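Local structure of naphthalene dioxygenase large subunit (Rhodococcus sp., 2B1X) at residues L10-G13 against L14-N18; G310-H313 against L314-P317. The protein serves as the large subunit of a Rieske-type non-haem iron oxygenase, carrying both a [2Fe-2S] cluster and a mononuclear iron centre. All blocks are in the same frame, centred on the assembly; numbering follows the deposited sequence.

How the contacts relate
Contact 1 and contact 2 are two separate local arrangements at the periphery of the same chain. Contact 1 runs along the C-terminal part of helix 4-16 and on to N18. Contact 2 is the turn joining strands 302-309 and 318-330 of the catalytic domain. Their centres lie 44 Å apart, and their nearest atoms are about 34 Å from each other, so they do not touch. The centre of contact 1 is 25 Å from the centre of the chain, that of contact 2 27 Å. Neither includes the iron ligands H216, H221 and D372, or a residue of the [2Fe-2S] pocket. In both, an aspartate side chain holds a nearby residue. Only contact 2 reaches another subunit.

Contact 1 (L10-G13 against L14-N18); sequences LQKG and LHDVN
The carbonyl oxygen of K12 takes two backbone N-H groups from the next turn. D16 N donates the better bond, with D16 N to K12 O at 2.9 Å. H15 N adds a weak second bond to the same oxygen. Q11 O is shared in a similar way, weakly, by L14 N and H15 N. L14 N has its main bond to L10 O, at 2.9 Å. G13 O takes V17 N at 3.1 Å. The i to i+4 bonds are those of an alpha-helix, and the weak i to i+3 bonds beside them show bifurcated N-H groups.

The same K12 and D16 are joined by their side chains. NZ of K12 meets OD2 of D16 at 2.6 Å, a short salt bridge and hydrogen bond. It uses the syn lone pair of OD2, on the side of the other carboxylate oxygen. CG of K12 is set anti to the backbone N (chi1 -166°), and the chain then runs extended until it bends at chi4 to bring NZ onto the carboxylate. The two side chains cross at a slant. CE of K12 passes 3.6 Å from OD2 of D16. D16 is buried, and the lysine ammonium would be expected to stabilise its negative charge.

The contact is local to helix 4-16: main-chain bonds plus an i to i+4 salt bridge. The helix rests on helix 422-436 near the C-terminal end of the model. L10 lies on W431 and L436 there, and L14 also touches L436. N18 ND2 is hydrogen-bonded to E429 of that helix. On the side of strand 22-24, D16 touches T22 and V17 touches V23.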
loop_
_atom_site.group_PDB
_atom_site.type_symbol
_atom_site.label_atom_id
_atom_site.label_comp_id
_atom_site.label_asym_id
_atom_site.label_seq_id
_atom_site.Cartn_x
_atom_site.Cartn_y
_atom_site.Cartn_z
ATOM N N LEU A 10 8.491 -9.737 29.008
ATOM C CA LEU A 10 8.382 -11.186 28.915
ATOM C C LEU A 10 8.608 -11.848 30.276
ATOM O O LEU A 10 7.920 -12.792 30.615
ATOM C CB LEU A 10 9.346 -11.741 27.861
ATOM C CG LEU A 10 9.102 -11.257 26.413
ATOM C CD1 LEU A 10 10.324 -11.526 25.497
ATOM C CD2 LEU A 10 7.871 -11.913 25.869
ATOM N N GLN A 11 9.594 -11.352 31.030
ATOM C CA GLN A 11 9.885 -11.893 32.383
ATOM C C GLN A 11 8.699 -11.723 33.310
ATOM O O GLN A 11 8.314 -12.650 34.011
ATOM C CB GLN A 11 11.155 -11.278 32.977
ATOM C CG GLN A 11 12.424 -11.813 32.314
ATOM C CD GLN A 11 13.687 -11.057 32.665
ATOM O OE1 GLN A 11 13.636 -9.926 33.163
ATOM N NE2 GLN A 11 14.829 -11.683 32.419
ATOM N N LYS A 12 8.121 -10.530 33.307
ATOM C CA LYS A 12 6.919 -10.271 34.066
ATOM C C LYS A 12 5.771 -11.199 33.602
ATOM O O LYS A 12 5.062 -11.786 34.420
ATOM C CB LYS A 12 6.529 -8.784 33.942
ATOM C CG LYS A 12 5.469 -8.379 34.997
ATOM C CD LYS A 12 4.679 -7.178 34.520
ATOM C CE LYS A 12 3.682 -6.748 35.541
ATOM N NZ LYS A 12 2.359 -7.350 35.246
ATOM N N GLY A 13 5.633 -11.355 32.290
ATOM C CA GLY A 13 4.623 -12.210 31.712
ATOM C C GLY A 13 4.738 -13.644 32.190
ATOM O O GLY A 13 3.751 -14.280 32.470
ATOM N N LEU A 14 5.970 -14.137 32.293
ATOM C CA LEU A 14 6.224 -15.512 32.686
ATOM C C LEU A 14 5.817 -15.752 34.142
ATOM O O LEU A 14 5.367 -16.838 34.498
ATOM C CB LEU A 14 7.689 -15.863 32.424
ATOM C CG LEU A 14 8.015 -17.244 31.852
ATOM C CD1 LEU A 14 6.905 -17.839 30.943
ATOM C CD2 LEU A 14 9.334 -17.188 31.115
ATOM N N HIS A 15 5.913 -14.721 34.969
ATOM C CA HIS A 15 5.393 -14.801 36.334
ATOM C C HIS A 15 3.858 -14.686 36.398
ATOM O O HIS A 15 3.215 -15.424 37.135
ATOM C CB HIS A 15 6.056 -13.763 37.229
ATOM C CG HIS A 15 5.357 -13.559 38.538
ATOM N ND1 HIS A 15 5.560 -14.378 39.635
ATOM C CD2 HIS A 15 4.448 -12.628 38.927
ATOM C CE1 HIS A 15 4.798 -13.967 40.636
ATOM N NE2 HIS A 15 4.117 -12.905 40.236
ATOM N N ASP A 16 3.281 -13.773 35.623
ATOM C CA ASP A 16 1.844 -13.493 35.711
ATOM C C ASP A 16 0.971 -14.618 35.194
ATOM O O ASP A 16 -0.144 -14.810 35.668
ATOM C CB ASP A 16 1.487 -12.227 34.928
ATOM C CG ASP A 16 2.068 -10.974 35.537
ATOM O OD1 ASP A 16 2.486 -10.986 36.730
ATOM O OD2 ASP A 16 2.145 -9.912 34.878
ATOM N N VAL A 17 1.470 -15.343 34.202
ATOM C CA VAL A 17 0.668 -16.329 33.504
ATOM C C VAL A 17 0.165 -17.393 34.464
ATOM O O VAL A 17 -0.950 -17.875 34.310
ATOM C CB VAL A 17 1.399 -16.940 32.270
ATOM C CG1 VAL A 17 2.544 -17.870 32.682
ATOM C CG2 VAL A 17 0.431 -17.672 31.394
ATOM N N ASN A 18 0.952 -17.716 35.483
ATOM C CA ASN A 18 0.519 -18.713 36.466
ATOM C C ASN A 18 0.217 -18.189 37.870
ATOM O O ASN A 18 -0.069 -18.973 38.758
ATOM C CB ASN A 18 1.525 -19.868 36.577
ATOM C CG ASN A 18 1.701 -20.617 35.281
ATOM O OD1 ASN A 18 0.713 -21.025 34.631
ATOM N ND2 ASN A 18 2.967 -20.807 34.880
#

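Contact 2 (G310-H313 against L314-P317); sequences GKDH and LSAP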
loop_
_atom_site.group_PDB
_atom_site.type_symbol
_atom_site.label_atom_id
_atom_site.label_comp_id
_atom_site.label_asym_id
_atom_site.label_seq_id
_atom_site.Cartn_x
_atom_site.Cartn_y
_atom_site.Cartn_z
ATOM N N GLY A 310 -24.236 -28.503 10.465
ATOM C CA GLY A 310 -25.082 -28.380 9.281
ATOM C C GLY A 310 -24.440 -27.574 8.154
ATOM O O GLY A 310 -23.622 -26.667 8.406
ATOM N N LYS A 311 -24.784 -27.913 6.913
ATOM C CA LYS A 311 -24.301 -27.185 5.729
ATOM C C LYS A 311 -25.194 -25.979 5.403
ATOM O O LYS A 311 -24.925 -25.223 4.462
ATOM C CB LYS A 311 -24.199 -28.130 4.512
ATOM C CG LYS A 311 -25.540 -28.516 3.921
ATOM C CD LYS A 311 -25.358 -29.435 2.740
ATOM C CE LYS A 311 -26.623 -30.190 2.441
ATOM N NZ LYS A 311 -26.842 -30.298 0.988
ATOM N N ASP A 312 -26.256 -25.825 6.195
ATOM C CA ASP A 312 -27.223 -24.718 6.090
ATOM C C ASP A 312 -28.236 -24.855 7.241
ATOM O O ASP A 312 -28.166 -25.818 8.019
ATOM C CB ASP A 312 -27.870 -24.664 4.696
ATOM C CG ASP A 312 -28.752 -25.892 4.406
ATOM O OD1 ASP A 312 -28.757 -26.370 3.258
ATOM O OD2 ASP A 312 -29.426 -26.448 5.269
ATOM N N HIS A 313 -29.180 -23.924 7.356
ATOM C CA HIS A 313 -30.083 -23.902 8.502
ATOM C C HIS A 313 -31.160 -25.002 8.451
ATOM O O HIS A 313 -31.924 -25.179 9.400
ATOM C CB HIS A 313 -30.748 -22.529 8.614
ATOM C CG HIS A 313 -31.543 -22.149 7.402
ATOM N ND1 HIS A 313 -30.982 -22.051 6.151
ATOM C CD2 HIS A 313 -32.859 -21.863 7.247
ATOM C CE1 HIS A 313 -31.914 -21.721 5.273
ATOM N NE2 HIS A 313 -33.061 -21.580 5.915
ATOM N N LEU A 314 -31.201 -25.759 7.357
ATOM C CA LEU A 314 -32.258 -26.733 7.178
ATOM C C LEU A 314 -31.756 -28.172 7.235
ATOM O O LEU A 314 -32.527 -29.106 7.052
ATOM C CB LEU A 314 -32.979 -26.468 5.843
ATOM C CG LEU A 314 -33.675 -25.107 5.629
ATOM C CD1 LEU A 314 -34.128 -25.005 4.193
ATOM C CD2 LEU A 314 -34.871 -24.892 6.606
ATOM N N SER A 315 -30.465 -28.360 7.489
ATOM C CA SER A 315 -29.866 -29.677 7.280
ATOM C C SER A 315 -29.325 -30.307 8.543
ATOM O O SER A 315 -28.875 -29.607 9.437
ATOM C CB SER A 315 -28.786 -29.609 6.210
ATOM O OG SER A 315 -29.321 -29.068 5.011
ATOM N N ALA A 316 -29.410 -31.641 8.611
ATOM C CA ALA A 316 -28.773 -32.407 9.679
ATOM C C ALA A 316 -27.265 -32.272 9.565
ATOM O O ALA A 316 -26.710 -32.228 8.449
ATOM C CB ALA A 316 -29.165 -33.878 9.582
ATOM N N PRO A 317 -26.591 -32.230 10.708
ATOM C CA PRO A 317 -25.149 -31.987 10.715
ATOM C C PRO A 317 -24.337 -33.169 10.175
ATOM O O PRO A 317 -24.734 -34.321 10.270
ATOM C CB PRO A 317 -24.838 -31.741 12.191
ATOM C CG PRO A 317 -25.902 -32.434 12.941
ATOM C CD PRO A 317 -27.146 -32.399 12.070
HETATM O O HOH W 1 -25.671 -30.727 6.627
HETATM O O HOH W 2 -28.685 -27.243 10.612
#
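D312 and S315 meet because of their first torsions. CG of D312 stands between its own backbone N and carbonyl carbon (chi1 66°), while OG of S315 lies anti to its carbonyl carbon (chi1 -56°). OG then donates to OD2 of D312 at 2.6 Å. L314 N donates to the same D312 OD2 at 2.8 Å. The two donors come from opposite faces of the carboxylate: OG from above its plane, L314 N on the anti side but also tilted out of the plane. Two bonds on one oxygen thus fix the rotation of the aspartate.

The bond to L314 N makes an Asx turn. It sits within a type I beta turn from D312 to S315, whose own bond, S315 N to D312 O, is weak at 3.5 Å. One water bridges D312 O and S315 O. A second links K311 N to A316 O, so water ties the two arms together.

The H313 and L314 side chains run side by side. CG of L314 lies over one face of the imidazole, 3.7 Å from the centroid of the H313 ring, a CH-pi contact.

D312 and L314 pack on D72 of the small subunit, and H313 on M76 of that chain. The turn closes a beta hairpin between the antiparallel strands 302-309 and 318-330. K311 packs on helix 348-361, where R360 binds its carbonyl oxygen.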